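Local coordinates for chitin biosynthesis protein CHS5 (Saccharomyces cerevisiae, PDB 4IN3) that serves as a component of the CHS5/6 (exomer) complex, which exports specific cargo proteins, among them the chitin synthase CHS3, at residues Val11-Gly16 with Leu25-His30. Residues are numbered along the deposited sequence; the frame is centred on the assembly and turned at random.
Sequences VLLTVG and LTTQDH
Thr14 and Thr26 form an antiparallel hydrogen-bonded pair: Thr14 N gives its hydrogen to Thr26 O at 3.0 Å, and Thr26 N returns a bond of 3.1 Å to Thr14 O, arriving in the carbonyl plane on a lone pair. Two residues further along, a water takes over, donating to Leu12 O at 2.8 Å and to Gln28 OE1 while accepting from Gln28 N, so the strand is tied to the loop after the last direct bond. Thr27 OG1 donates to Asp29 OD1 at 2.6 Å, from the syn side of the carboxylate but 33° out of its plane, and accepts from His31 N. That hydroxyl sits between backbone N and carbonyl carbon (chi1 48°), which puts Thr27 CG2 beside the backbone N, 3.7 Å from Leu13 CG and also against Val11 CG1. Replacing Thr27 by alanine would probably leave Asp29 OD1 and the His31 N-H without their hydroxyl partner and open a gap beside Leu13 and Val11. On this same face Leu13 CD2 rests 3.7 Å from Leu25 CB, the two side chains crossing at about a right angle, and Leu25 and Val15 lie side by side, CD2 4.0 Å from Val15 CG2; Ile33, Phe35 and Ile50 add to this apolar layer. Thr14 and Thr26 point to the other face, where Thr26 OG1 is hydrogen-bonded to Asn378 OD1 of the BCH1 chain. Together strands 9-18 and 22-26 make a beta hairpin in the CHS5 N-terminal domain, apolar on one face and docked against BCH1 on the other.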
loop_
_atom_site.group_PDB
_atom_site.type_symbol
_atom_site.label_atom_id
_atom_site.label_comp_id
_atom_site.label_asym_id
_atom_site.label_seq_id
_atom_site.Cartn_x
_atom_site.Cartn_y
_atom_site.Cartn_z
ATOM N N VAL A 11 31.686 6.256 -16.457
ATOM C CA VAL A 11 31.080 6.788 -15.240
ATOM C C VAL A 11 31.834 6.340 -13.993
ATOM O O VAL A 11 32.415 5.257 -13.963
ATOM C CB VAL A 11 29.613 6.343 -15.088
ATOM C CG1 VAL A 11 29.051 6.813 -13.749
ATOM C CG2 VAL A 11 28.765 6.870 -16.233
ATOM N N LEU A 12 31.827 7.184 -12.966
ATOM C CA LEU A 12 32.310 6.783 -11.651
ATOM C C LEU A 12 31.111 6.654 -10.716
ATOM O O LEU A 12 30.221 7.508 -10.709
ATOM C CB LEU A 12 33.312 7.795 -11.089
ATOM C CG LEU A 12 34.789 7.398 -11.163
ATOM C CD1 LEU A 12 35.309 7.443 -12.594
ATOM C CD2 LEU A 12 35.624 8.282 -10.247
ATOM N N LEU A 13 31.070 5.576 -9.944
ATOM C CA LEU A 13 29.980 5.383 -8.995
ATOM C C LEU A 13 30.520 5.005 -7.620
ATOM O O LEU A 13 31.598 4.412 -7.499
ATOM C CB LEU A 13 28.988 4.328 -9.498
ATOM C CG LEU A 13 28.257 4.636 -10.809
ATOM C CD1 LEU A 13 28.978 4.017 -11.999
ATOM C CD2 LEU A 13 26.803 4.170 -10.750
ATOM N N THR A 14 29.772 5.365 -6.584
ATOM C CA THR A 14 30.158 5.052 -5.217
ATOM C C THR A 14 29.265 3.948 -4.663
ATOM O O THR A 14 28.037 4.030 -4.745
ATOM C CB THR A 14 30.065 6.292 -4.307
ATOM O OG1 THR A 14 30.806 7.374 -4.888
ATOM C CG2 THR A 14 30.625 5.979 -2.926
ATOM N N VAL A 15 29.888 2.918 -4.097
ATOM C CA VAL A 15 29.151 1.777 -3.557
ATOM C C VAL A 15 28.560 2.101 -2.177
ATOM O O VAL A 15 29.292 2.289 -1.204
ATOM C CB VAL A 15 30.042 0.521 -3.474
ATOM C CG1 VAL A 15 29.232 -0.671 -3.004
ATOM C CG2 VAL A 15 30.681 0.237 -4.832
ATOM N N GLY A 16 27.231 2.160 -2.109
ATOM C CA GLY A 16 26.507 2.572 -0.912
ATOM C C GLY A 16 25.983 1.417 -0.073
ATOM O O GLY A 16 26.644 0.380 0.025
ATOM N N LEU A 25 24.103 2.318 -5.902
ATOM C CA LEU A 25 25.256 3.089 -6.343
ATOM C C LEU A 25 24.842 4.538 -6.570
ATOM O O LEU A 25 23.732 4.809 -7.028
ATOM C CB LEU A 25 25.840 2.485 -7.621
ATOM C CG LEU A 25 26.044 0.966 -7.629
ATOM C CD1 LEU A 25 26.422 0.480 -9.022
ATOM C CD2 LEU A 25 27.097 0.536 -6.615
ATOM N N THR A 26 25.727 5.471 -6.237
ATOM C CA THR A 26 25.424 6.889 -6.402
ATOM C C THR A 26 26.446 7.589 -7.289
ATOM O O THR A 26 27.653 7.382 -7.148
ATOM C CB THR A 26 25.346 7.627 -5.052
ATOM O OG1 THR A 26 26.631 7.617 -4.418
ATOM C CG2 THR A 26 24.319 6.974 -4.133
ATOM N N THR A 27 25.952 8.413 -8.206
ATOM C CA THR A 27 26.818 9.243 -9.034
ATOM C C THR A 27 26.875 10.663 -8.470
ATOM O O THR A 27 26.188 10.977 -7.497
ATOM C CB THR A 27 26.336 9.277 -10.491
ATOM O OG1 THR A 27 24.927 9.533 -10.518
ATOM C CG2 THR A 27 26.614 7.949 -11.169
ATOM N N GLN A 28 27.691 11.515 -9.081
ATOM C CA GLN A 28 27.823 12.895 -8.621
ATOM C C GLN A 28 26.715 13.782 -9.181
ATOM O O GLN A 28 26.490 14.889 -8.692
ATOM C CB GLN A 28 29.208 13.455 -8.958
ATOM C CG GLN A 28 30.289 13.054 -7.959
ATOM C CD GLN A 28 31.517 12.470 -8.625
ATOM O OE1 GLN A 28 31.507 12.174 -9.820
ATOM N NE2 GLN A 28 32.585 12.299 -7.853
ATOM N N ASP A 29 26.018 13.278 -10.195
ATOM C CA ASP A 29 24.870 13.974 -10.773
ATOM C C ASP A 29 23.568 13.528 -10.102
ATOM O O ASP A 29 22.476 13.866 -10.545
ATOM C CB ASP A 29 24.818 13.819 -12.298
ATOM C CG ASP A 29 25.169 12.422 -12.758
ATOM O OD1 ASP A 29 24.620 11.452 -12.197
ATOM O OD2 ASP A 29 25.996 12.300 -13.689
ATOM N N HIS A 30 23.720 12.748 -9.037
ATOM C CA HIS A 30 22.619 12.296 -8.183
ATOM C C HIS A 30 21.637 11.304 -8.807
ATOM O O HIS A 30 20.423 11.377 -8.575
ATOM C CB HIS A 30 21.874 13.486 -7.576
ATOM C CG HIS A 30 22.774 14.480 -6.907
ATOM N ND1 HIS A 30 23.551 14.161 -5.814
ATOM C CD2 HIS A 30 23.027 15.780 -7.182
ATOM C CE1 HIS A 30 24.241 15.225 -5.441
ATOM N NE2 HIS A 30 23.941 16.222 -6.255
HETATM O O HOH W 1 29.524 10.202 -10.945
#